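Local coordinates for protein lectin CEL-IV, C-type (Cucumaria echinata, PDB 3ALU) that binds galactose-containing sugars such as raffinose through a calcium ion held in its C-type carbohydrate recognition domain, at residues Ala80-Ile85 with Ala123-Asp128; Glu45-His50 with Gln148-His153; Pro114-Asn119 with Asp136-Asn141. All blocks are in the same frame, centred on the assembly; numbering follows the deposited sequence.

Contact 1: residues Ala80-Ile85 with Ala123-Asp128; sequences APQVYI and AIAAGD. With GLA (alpha-D-galactopyranose), chain E; EDO (1,2-ethanediol), chain J.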
loop_
_atom_site.group_PDB
_atom_site.type_symbol
_atom_site.label_atom_id
_atom_site.label_comp_id
_atom_site.label_asym_id
_atom_site.label_seq_id
_atom_site.Cartn_x
_atom_site.Cartn_y
_atom_site.Cartn_z
ATOM N N ALA A 80 -25.005 -14.720 -20.648
ATOM C CA ALA A 80 -24.622 -15.338 -19.369
ATOM C C ALA A 80 -23.154 -15.700 -19.353
ATOM O O ALA A 80 -22.629 -16.193 -20.358
ATOM C CB ALA A 80 -25.475 -16.608 -19.092
ATOM N N PRO A 81 -22.486 -15.504 -18.202
ATOM C CA PRO A 81 -23.057 -15.028 -16.933
ATOM C C PRO A 81 -23.208 -13.496 -16.798
ATOM O O PRO A 81 -22.305 -12.748 -17.153
ATOM C CB PRO A 81 -22.047 -15.555 -15.896
ATOM C CG PRO A 81 -20.737 -15.558 -16.636
ATOM C CD PRO A 81 -21.054 -15.830 -18.081
ATOM N N GLN A 82 -24.318 -13.065 -16.199
ATOM C CA GLN A 82 -24.547 -11.656 -15.965
ATOM C C GLN A 82 -24.251 -11.389 -14.494
ATOM O O GLN A 82 -24.691 -12.134 -13.639
ATOM C CB GLN A 82 -25.993 -11.327 -16.281
ATOM C CG GLN A 82 -26.264 -11.613 -17.720
ATOM C CD GLN A 82 -27.695 -11.270 -18.112
ATOM O OE1 GLN A 82 -28.560 -12.146 -18.194
ATOM N NE2 GLN A 82 -27.950 -9.990 -18.349
ATOM N N VAL A 83 -23.527 -10.308 -14.236
ATOM C CA VAL A 83 -23.061 -9.990 -12.903
ATOM C C VAL A 83 -23.437 -8.546 -12.624
ATOM O O VAL A 83 -23.002 -7.637 -13.382
ATOM C CB VAL A 83 -21.521 -10.150 -12.861
ATOM C CG1 VAL A 83 -20.936 -9.731 -11.496
ATOM C CG2 VAL A 83 -21.095 -11.628 -13.248
ATOM N N TYR A 84 -24.205 -8.293 -11.559
ATOM C CA TYR A 84 -24.633 -6.953 -11.247
ATOM C C TYR A 84 -23.507 -5.995 -10.974
ATOM O O TYR A 84 -22.530 -6.344 -10.324
ATOM C CB TYR A 84 -25.552 -6.913 -10.027
ATOM C CG TYR A 84 -26.985 -7.229 -10.295
ATOM C CD1 TYR A 84 -27.700 -6.566 -11.331
ATOM C CD2 TYR A 84 -27.676 -8.113 -9.468
ATOM C CE1 TYR A 84 -29.052 -6.852 -11.543
ATOM C CE2 TYR A 84 -29.026 -8.391 -9.670
ATOM C CZ TYR A 84 -29.719 -7.720 -10.698
ATOM O OH TYR A 84 -31.060 -8.019 -10.907
ATOM N N ILE A 85 -23.664 -4.785 -11.520
ATOM C CA ILE A 85 -22.865 -3.635 -11.121
ATOM C C ILE A 85 -23.845 -2.560 -10.624
ATOM O O ILE A 85 -25.085 -2.767 -10.688
ATOM C CB ILE A 85 -22.026 -3.126 -12.292
ATOM C CG1 ILE A 85 -22.946 -2.728 -13.455
ATOM C CG2 ILE A 85 -20.999 -4.215 -12.738
ATOM C CD1 ILE A 85 -22.142 -2.180 -14.698
ATOM N N ALA A 123 -25.854 -4.825 -15.661
ATOM C CA ALA A 123 -25.040 -5.973 -15.307
ATOM C C ALA A 123 -23.984 -6.134 -16.369
ATOM O O ALA A 123 -24.235 -5.937 -17.587
ATOM C CB ALA A 123 -25.891 -7.242 -15.244
ATOM N N ILE A 124 -22.790 -6.518 -15.938
ATOM C CA ILE A 124 -21.764 -6.983 -16.881
ATOM C C ILE A 124 -22.262 -8.294 -17.445
ATOM O O ILE A 124 -22.580 -9.219 -16.695
ATOM C CB ILE A 124 -20.395 -7.176 -16.158
ATOM C CG1 ILE A 124 -19.761 -5.792 -15.921
ATOM C CG2 ILE A 124 -19.439 -8.120 -16.962
ATOM C CD1 ILE A 124 -18.513 -5.810 -14.991
ATOM N N ALA A 125 -22.364 -8.381 -18.763
ATOM C CA ALA A 125 -22.853 -9.610 -19.377
ATOM C C ALA A 125 -21.626 -10.292 -19.979
ATOM O O ALA A 125 -21.184 -9.936 -21.063
ATOM C CB ALA A 125 -23.932 -9.277 -20.433
ATOM N N ALA A 126 -21.044 -11.267 -19.271
ATOM C CA ALA A 126 -19.733 -11.784 -19.679
ATOM C C ALA A 126 -19.758 -12.914 -20.685
ATOM O O ALA A 126 -18.683 -13.408 -21.120
ATOM C CB ALA A 126 -18.913 -12.230 -18.428
ATOM N N GLY A 127 -20.966 -13.364 -21.035
ATOM C CA GLY A 127 -21.112 -14.327 -22.125
ATOM C C GLY A 127 -20.579 -13.796 -23.434
ATOM O O GLY A 127 -20.395 -12.583 -23.609
ATOM N N ASP A 128 -20.366 -14.693 -24.389
ATOM C CA ASP A 128 -19.725 -14.317 -25.647
ATOM C C ASP A 128 -20.548 -13.386 -26.527
ATOM O O ASP A 128 -19.981 -12.732 -27.378
ATOM C CB ASP A 128 -19.305 -15.541 -26.455
ATOM C CG ASP A 128 -18.163 -16.289 -25.831
ATOM O OD1 ASP A 128 -17.975 -17.451 -26.207
ATOM O OD2 ASP A 128 -17.439 -15.734 -24.986
HETATM C C1 GLA E . -32.694 -10.265 -23.059
HETATM C C2 GLA E . -32.926 -8.777 -23.355
HETATM C C3 GLA E . -31.637 -8.012 -23.611
HETATM C C4 GLA E . -30.632 -8.230 -22.473
HETATM C C5 GLA E . -30.488 -9.742 -22.209
HETATM C C6 GLA E . -29.563 -10.056 -21.023
HETATM O O2 GLA E . -33.751 -8.628 -24.531
HETATM O O3 GLA E . -31.941 -6.618 -23.773
HETATM O O4 GLA E . -31.162 -7.578 -21.313
HETATM O O5 GLA E . -31.767 -10.343 -21.935
HETATM O O6 GLA E . -30.188 -9.555 -19.837
HETATM C C1 EDO J . -27.208 -14.600 -15.971
HETATM O O1 EDO J . -26.229 -15.420 -15.358
HETATM C C2 EDO J . -27.460 -15.078 -17.376
HETATM O O2 EDO J . -28.856 -15.026 -17.637
#

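Contact 2: residues Glu45-His50 with Gln148-His153; sequences ELATGH and QLPCVH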
loop_
_atom_site.group_PDB
_atom_site.type_symbol
_atom_site.label_atom_id
_atom_site.label_comp_id
_atom_site.label_asym_id
_atom_site.label_seq_id
_atom_site.Cartn_x
_atom_site.Cartn_y
_atom_site.Cartn_z
ATOM N N GLU A 45 -18.694 5.264 11.558
ATOM C CA GLU A 45 -18.835 4.822 10.147
ATOM C C GLU A 45 -18.918 6.025 9.219
ATOM O O GLU A 45 -19.738 6.927 9.427
ATOM C CB GLU A 45 -20.053 3.907 9.916
ATOM C CG GLU A 45 -20.087 3.386 8.453
ATOM C CD GLU A 45 -20.957 2.162 8.259
ATOM O OE1 GLU A 45 -22.195 2.329 8.203
ATOM O OE2 GLU A 45 -20.397 1.039 8.166
ATOM N N LEU A 46 -18.059 6.033 8.202
ATOM C CA LEU A 46 -17.934 7.153 7.299
ATOM C C LEU A 46 -18.576 6.865 5.959
ATOM O O LEU A 46 -19.157 7.768 5.295
ATOM C CB LEU A 46 -16.458 7.466 7.074
ATOM C CG LEU A 46 -15.651 7.863 8.303
ATOM C CD1 LEU A 46 -14.247 8.244 7.845
ATOM C CD2 LEU A 46 -16.357 8.978 9.050
ATOM N N ALA A 47 -18.448 5.617 5.535
ATOM C CA ALA A 47 -18.935 5.212 4.200
ATOM C C ALA A 47 -19.220 3.722 4.135
ATOM O O ALA A 47 -18.784 2.992 4.989
ATOM C CB ALA A 47 -17.911 5.620 3.128
ATOM N N THR A 48 -19.996 3.267 3.142
ATOM C CA THR A 48 -20.170 1.812 2.903
ATOM C C THR A 48 -19.655 1.432 1.542
ATOM O O THR A 48 -19.476 2.296 0.665
ATOM C CB THR A 48 -21.568 1.438 2.922
ATOM O OG1 THR A 48 -22.339 2.118 2.040
ATOM C CG2 THR A 48 -22.069 1.490 4.233
ATOM N N GLY A 49 -19.438 0.146 1.366
ATOM C CA GLY A 49 -19.246 -0.405 0.019
ATOM C C GLY A 49 -20.545 -0.294 -0.780
ATOM O O GLY A 49 -21.617 0.080 -0.254
ATOM N N HIS A 50 -20.423 -0.606 -2.059
ATOM C CA HIS A 50 -21.526 -0.477 -3.036
ATOM C C HIS A 50 -21.244 -1.467 -4.137
ATOM O O HIS A 50 -20.127 -1.978 -4.301
ATOM C CB HIS A 50 -21.568 0.934 -3.680
ATOM C CG HIS A 50 -21.924 2.004 -2.709
ATOM N ND1 HIS A 50 -23.201 2.168 -2.224
ATOM C CD2 HIS A 50 -21.141 2.876 -2.033
ATOM C CE1 HIS A 50 -23.201 3.130 -1.311
ATOM N NE2 HIS A 50 -21.965 3.575 -1.176
ATOM N N GLN A 148 -17.535 -2.994 -4.571
ATOM C CA GLN A 148 -16.337 -2.171 -4.390
ATOM C C GLN A 148 -16.330 -1.694 -2.935
ATOM O O GLN A 148 -17.372 -1.365 -2.379
ATOM C CB GLN A 148 -16.314 -0.961 -5.365
ATOM C CG GLN A 148 -17.374 0.039 -5.053
ATOM C CD GLN A 148 -17.402 1.168 -6.050
ATOM O OE1 GLN A 148 -17.132 0.955 -7.224
ATOM N NE2 GLN A 148 -17.768 2.368 -5.585
ATOM N N LEU A 149 -15.156 -1.676 -2.309
ATOM C CA LEU A 149 -15.053 -1.054 -0.991
ATOM C C LEU A 149 -15.160 0.450 -1.168
ATOM O O LEU A 149 -14.960 0.951 -2.265
ATOM C CB LEU A 149 -13.713 -1.455 -0.340
ATOM C CG LEU A 149 -13.667 -2.949 0.027
ATOM C CD1 LEU A 149 -12.283 -3.308 0.566
ATOM C CD2 LEU A 149 -14.714 -3.307 1.096
ATOM N N PRO A 150 -15.469 1.201 -0.085
ATOM C CA PRO A 150 -15.565 2.627 -0.173
ATOM C C PRO A 150 -14.316 3.208 -0.838
ATOM O O PRO A 150 -13.189 2.858 -0.453
ATOM C CB PRO A 150 -15.681 3.076 1.311
ATOM C CG PRO A 150 -16.213 1.916 2.016
ATOM C CD PRO A 150 -15.776 0.694 1.267
ATOM N N CYS A 151 -14.524 4.027 -1.862
ATOM C CA CYS A 151 -13.448 4.635 -2.638
ATOM C C CYS A 151 -13.155 6.000 -2.011
ATOM O O CYS A 151 -14.035 6.863 -1.947
ATOM C CB CYS A 151 -13.895 4.814 -4.098
ATOM S SG CYS A 151 -12.612 5.403 -5.257
ATOM N N VAL A 152 -11.934 6.173 -1.515
ATOM C CA VAL A 152 -11.585 7.421 -0.831
ATOM C C VAL A 152 -10.179 7.832 -1.174
ATOM O O VAL A 152 -9.357 7.005 -1.543
ATOM C CB VAL A 152 -11.692 7.289 0.698
ATOM C CG1 VAL A 152 -13.144 7.008 1.092
ATOM C CG2 VAL A 152 -10.769 6.174 1.226
ATOM N N HIS A 153 -9.914 9.123 -1.075
ATOM C CA HIS A 153 -8.579 9.640 -1.294
ATOM C C HIS A 153 -8.318 10.802 -0.329
ATOM O O HIS A 153 -9.249 11.459 0.166
ATOM C CB HIS A 153 -8.394 10.080 -2.760
ATOM C CG HIS A 153 -9.250 11.240 -3.152
ATOM N ND1 HIS A 153 -10.615 11.136 -3.322
ATOM C CD2 HIS A 153 -8.939 12.531 -3.414
ATOM C CE1 HIS A 153 -11.106 12.313 -3.666
ATOM N NE2 HIS A 153 -10.111 13.177 -3.726
#

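Contact 3: residues Pro114-Asn119 with Asp136-Asn141; sequences PNNGPN and DVYSNN. With CA (calcium ion), chain K; GLA (alpha-D-galactopyranose), chain E; EDO (1,2-ethanediol), chain I.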
loop_
_atom_site.group_PDB
_atom_site.type_symbol
_atom_site.label_atom_id
_atom_site.label_comp_id
_atom_site.label_asym_id
_atom_site.label_seq_id
_atom_site.Cartn_x
_atom_site.Cartn_y
_atom_site.Cartn_z
ATOM N N PRO A 114 -29.412 0.554 -22.827
ATOM C CA PRO A 114 -30.520 -0.082 -22.100
ATOM C C PRO A 114 -31.795 -0.091 -22.911
ATOM O O PRO A 114 -32.061 0.863 -23.655
ATOM C CB PRO A 114 -30.697 0.826 -20.851
ATOM C CG PRO A 114 -30.128 2.139 -21.252
ATOM C CD PRO A 114 -29.085 1.894 -22.308
ATOM N N ASN A 115 -32.574 -1.149 -22.775
ATOM C CA ASN A 115 -33.825 -1.261 -23.543
ATOM C C ASN A 115 -34.974 -1.791 -22.711
ATOM O O ASN A 115 -36.065 -2.095 -23.242
ATOM C CB ASN A 115 -33.572 -2.153 -24.765
ATOM C CG ASN A 115 -33.244 -3.584 -24.387
ATOM O OD1 ASN A 115 -32.851 -3.884 -23.246
ATOM N ND2 ASN A 115 -33.410 -4.493 -25.333
ATOM N N ASN A 116 -34.754 -1.905 -21.392
ATOM C CA ASN A 116 -35.778 -2.444 -20.472
ATOM C C ASN A 116 -36.259 -1.427 -19.453
ATOM O O ASN A 116 -36.916 -1.781 -18.462
ATOM C CB ASN A 116 -35.301 -3.737 -19.786
ATOM C CG ASN A 116 -35.200 -4.894 -20.752
ATOM O OD1 ASN A 116 -34.116 -5.405 -21.027
ATOM N ND2 ASN A 116 -36.351 -5.299 -21.333
ATOM N N GLY A 117 -35.930 -0.156 -19.671
ATOM C CA GLY A 117 -36.488 0.925 -18.824
ATOM C C GLY A 117 -37.999 1.043 -18.914
ATOM O O GLY A 117 -38.575 0.556 -19.888
ATOM N N PRO A 118 -38.643 1.732 -17.937
ATOM C CA PRO A 118 -38.007 2.476 -16.856
ATOM C C PRO A 118 -37.548 1.564 -15.733
ATOM O O PRO A 118 -38.018 0.459 -15.618
ATOM C CB PRO A 118 -39.148 3.341 -16.295
ATOM C CG PRO A 118 -40.423 2.525 -16.628
ATOM C CD PRO A 118 -40.098 2.008 -18.008
ATOM N N ASN A 119 -36.643 2.065 -14.914
ATOM C CA ASN A 119 -36.305 1.350 -13.659
ATOM C C ASN A 119 -35.736 -0.028 -13.838
ATOM O O ASN A 119 -36.140 -0.998 -13.172
ATOM C CB ASN A 119 -37.479 1.422 -12.670
ATOM C CG ASN A 119 -37.949 2.863 -12.463
ATOM O OD1 ASN A 119 -37.139 3.756 -12.145
ATOM N ND2 ASN A 119 -39.249 3.118 -12.683
ATOM N N ASP A 136 -29.113 -4.124 -19.553
ATOM C CA ASP A 136 -30.026 -3.781 -18.455
ATOM C C ASP A 136 -31.065 -4.874 -18.281
ATOM O O ASP A 136 -31.445 -5.551 -19.264
ATOM C CB ASP A 136 -30.670 -2.385 -18.579
ATOM C CG ASP A 136 -31.757 -2.307 -19.676
ATOM O OD1 ASP A 136 -31.638 -2.957 -20.725
ATOM O OD2 ASP A 136 -32.725 -1.536 -19.490
ATOM N N VAL A 137 -31.436 -5.080 -17.023
ATOM C CA VAL A 137 -32.323 -6.189 -16.662
ATOM C C VAL A 137 -33.304 -5.708 -15.618
ATOM O O VAL A 137 -33.091 -4.710 -14.949
ATOM C CB VAL A 137 -31.519 -7.403 -16.071
ATOM C CG1 VAL A 137 -30.482 -7.977 -17.059
ATOM C CG2 VAL A 137 -30.872 -7.063 -14.702
ATOM N N TYR A 138 -34.398 -6.457 -15.446
ATOM C CA TYR A 138 -35.313 -6.136 -14.354
ATOM C C TYR A 138 -34.687 -6.557 -13.027
ATOM O O TYR A 138 -33.950 -7.560 -12.952
ATOM C CB TYR A 138 -36.711 -6.773 -14.603
ATOM C CG TYR A 138 -37.303 -6.207 -15.854
ATOM C CD1 TYR A 138 -37.566 -7.013 -16.947
ATOM C CD2 TYR A 138 -37.506 -4.827 -15.965
ATOM C CE1 TYR A 138 -38.062 -6.452 -18.150
ATOM C CE2 TYR A 138 -38.000 -4.270 -17.137
ATOM C CZ TYR A 138 -38.271 -5.095 -18.213
ATOM O OH TYR A 138 -38.739 -4.544 -19.395
ATOM N N SER A 139 -34.997 -5.772 -12.007
ATOM C CA SER A 139 -34.283 -5.785 -10.725
ATOM C C SER A 139 -34.518 -7.041 -9.920
ATOM O O SER A 139 -33.803 -7.324 -8.957
ATOM C CB SER A 139 -34.667 -4.563 -9.896
ATOM O OG SER A 139 -36.025 -4.630 -9.469
ATOM N N ASN A 140 -35.530 -7.805 -10.291
ATOM C CA ASN A 140 -35.801 -9.020 -9.551
ATOM C C ASN A 140 -34.932 -10.189 -10.017
ATOM O O ASN A 140 -34.961 -11.270 -9.403
ATOM C CB ASN A 140 -37.262 -9.387 -9.737
ATOM C CG ASN A 140 -37.537 -9.824 -11.163
ATOM O OD1 ASN A 140 -37.366 -9.042 -12.094
ATOM N ND2 ASN A 140 -37.884 -11.096 -11.353
ATOM N N ASN A 141 -34.164 -10.025 -11.092
ATOM C CA ASN A 141 -33.202 -11.058 -11.470
ATOM C C ASN A 141 -32.184 -11.307 -10.363
ATOM O O ASN A 141 -31.668 -10.361 -9.802
ATOM C CB ASN A 141 -32.453 -10.663 -12.743
ATOM C CG ASN A 141 -33.256 -10.956 -13.987
ATOM O OD1 ASN A 141 -33.866 -10.048 -14.578
ATOM N ND2 ASN A 141 -33.303 -12.213 -14.369
HETATM CA CA CA K . -31.931 -5.193 -21.611
HETATM C C1 GLA E . -32.694 -10.265 -23.059
HETATM C C2 GLA E . -32.926 -8.777 -23.355
HETATM C C3 GLA E . -31.637 -8.012 -23.611
HETATM C C4 GLA E . -30.632 -8.230 -22.473
HETATM C C5 GLA E . -30.488 -9.742 -22.209
HETATM C C6 GLA E . -29.563 -10.056 -21.023
HETATM O O2 GLA E . -33.751 -8.628 -24.531
HETATM O O3 GLA E . -31.941 -6.618 -23.773
HETATM O O4 GLA E . -31.162 -7.578 -21.313
HETATM O O5 GLA E . -31.767 -10.343 -21.935
HETATM O O6 GLA E . -30.188 -9.555 -19.837
HETATM C C1 EDO I . -34.795 -7.975 -18.707
HETATM O O1 EDO I . -34.571 -8.640 -17.458
HETATM C C2 EDO I . -33.993 -8.610 -19.821
HETATM O O2 EDO I . -34.805 -9.640 -20.379
HETATM O O HOH W 1 -39.801 -1.977 -19.767
HETATM O O HOH W 2 -36.612 -3.539 -12.699
#

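Contact 1: residues Ala80-Ile85 with Ala123-Asp128
The ring of Tyr84 meets the methyl of Ala123 obliquely, CD1 to CB 4.4 Å, while Phe26 comes to it edge-to-face and Phe143 meets it with the ring planes about 50° apart. A second flat group, the amide of Gln82, is gripped at both its polar atoms. Gln82 NE2 donates to O6 of the bound galactose (2.7 Å), and Gln82 OE1 receives a bond from O2 of an ethanediol, probably from the crystallisation liquor, 2.9 Å away; in this crystal the two bonds hold the amide's rotation. With CG anti to the carbonyl carbon (chi1 -62°) and the chain extended beyond, the Gln82 methylenes run out past Ala125, CG to CB 4.3 Å, before the amide reaches the sugar.

These side chains rest on an antiparallel pairing. Val83 and Ile124 form a hydrogen-bonded pair: Val83 N gives to Ile124 O at 2.9 Å, and Ile124 N returns a 2.8 Å bond to Val83 O that is noticeably bent, 136° at the hydrogen. Gln82 with Ala125 and Tyr84 with Ala123 are the flanking non-hydrogen-bonded pairs. Beyond the strands, where a cis peptide leads into Pro81, Ala126 N continues the series by binding Pro81 O at 2.9 Å. Val83 and Ile124 point to the other face of the sheet. Beside Val83, Ile124 crosses the side chain of Ile85 at about a right angle, Ile85 CG2 lying 3.7 Å from Ile124 CD1.

In the fold, strand 82-89 lies between strand 120-125 and strand 143-148. Helix 57-70 covers the face of Val83 and Ile124 through Val67 and Leu63, whereas Val137 of strand 134-137 packs on the face that carries Gln82 and Tyr84.

Contact 2: residues Glu45-His50 with Gln148-His153
A chi1 of 68° sets CG of Gln148 between its own backbone N and carbonyl carbon, and from there CG lies 3.5 Å from the carbonyl oxygen of His50. The rest of the Gln148 chain is extended, with chi2 at -177°, and carries the amide away from the pair to other polar partners: NE2 binds Asp100, and OE1 accepts from Lys15 and from the backbone of Ser53. His50 likewise looks outside the pair for its polar partner, ND1 bonding to Glu30.

The backbones of these two residues make a reciprocal antiparallel pair. Gln148 N donates to His50 O at 2.8 Å, the straighter bond of the two, while His50 N reaches Gln148 O at a longer 3.2 Å. Past this point the hydrogen bonding across the two segments ends, but the chains stay in contact. Gly49 CA lies only 3.2 Å from Gln148 O, and Pro150 takes over by packing: Pro150 CG sits 3.5 Å from Thr48 C, its CD 3.7 Å from Gly49 N, and its CB 3.8 Å from Ala47 CB. Hydrogen bonding thus gives way to a proline ring laid alongside the opposing main chain.

Strand 45-51 lies between strand 143-148, which ends in Gln148, and strand 36-40, where Leu46 and Ala47 both face Leu38 in a classic beta bulge; Leu38 touches Pro150 as well. Cys151 is joined by a disulfide to Cys41 of a second subunit. Val152 and His153 then pair antiparallel with a strand of that subunit, carrying the sheet across the interface.

Contact 3: residues Pro114-Asn119 with Asp136-Asn141
The calcium-dependent sugar site of the C-type lectin domain is assembled here from the EPN loop, Glu113-Pro114-Asn115, and strand 134-137. Asp136 binds the calcium ion twice, through backbone O and through OD1 at 2.4 Å each. Asn116, its CG anti to the carbonyl carbon (chi1 -69°), brings OD1 to 2.3 Å from the metal, and Asn115 and Glu113 complete the protein ligands.

The carboxylate of Asp136 also binds the loop backbone. Asn115 N meets Asp136 OD1 from above the carboxylate plane at 2.9 Å; Asn116 N takes the syn lone pair of Asp136 OD2 at 2.8 Å, and Ser120 OG bonds to OD2 too. Pro114 CB packs 3.4 Å from Asp136 OD2. On the other flank Asn116 ND2 donates to Tyr138 OH at 3.2 Å, with amide and ring planes 63° apart, and a water in the ring plane links that hydroxyl to Gly117 O.

Galactose adds O3 (2.6 Å) and O4 to the calcium shell. A calcium ion held by a cis-proline EPN loop and a strand aspartate, and ligated by two vicinal sugar hydroxyls, is characteristic of C-type carbohydrate recognition domains.

How the contacts relate
Contact 1 is the buried one, contact 2 is partly buried near the subunit interface, and contact 3 lies at the surface. All three reach the same mixed sheet, yet contact 2 stands on the opposite side of the chain's centre from the other two, whose centres are about 14 Å apart. Contacts 1 and 3 share the bound galactose and adjoining strands, 120-125 and 134-137, and they touch through a probable hydrogen bond from Tyr84 OH to Asn141 O. The chemistry follows position: strand pairing and apolar packing in the core, where Gln82 alone of contact 1 hydrogen-bonds the sugar; a short pairing yielding to proline near the interface; and metal coordination by loop residues and a strand aspartate.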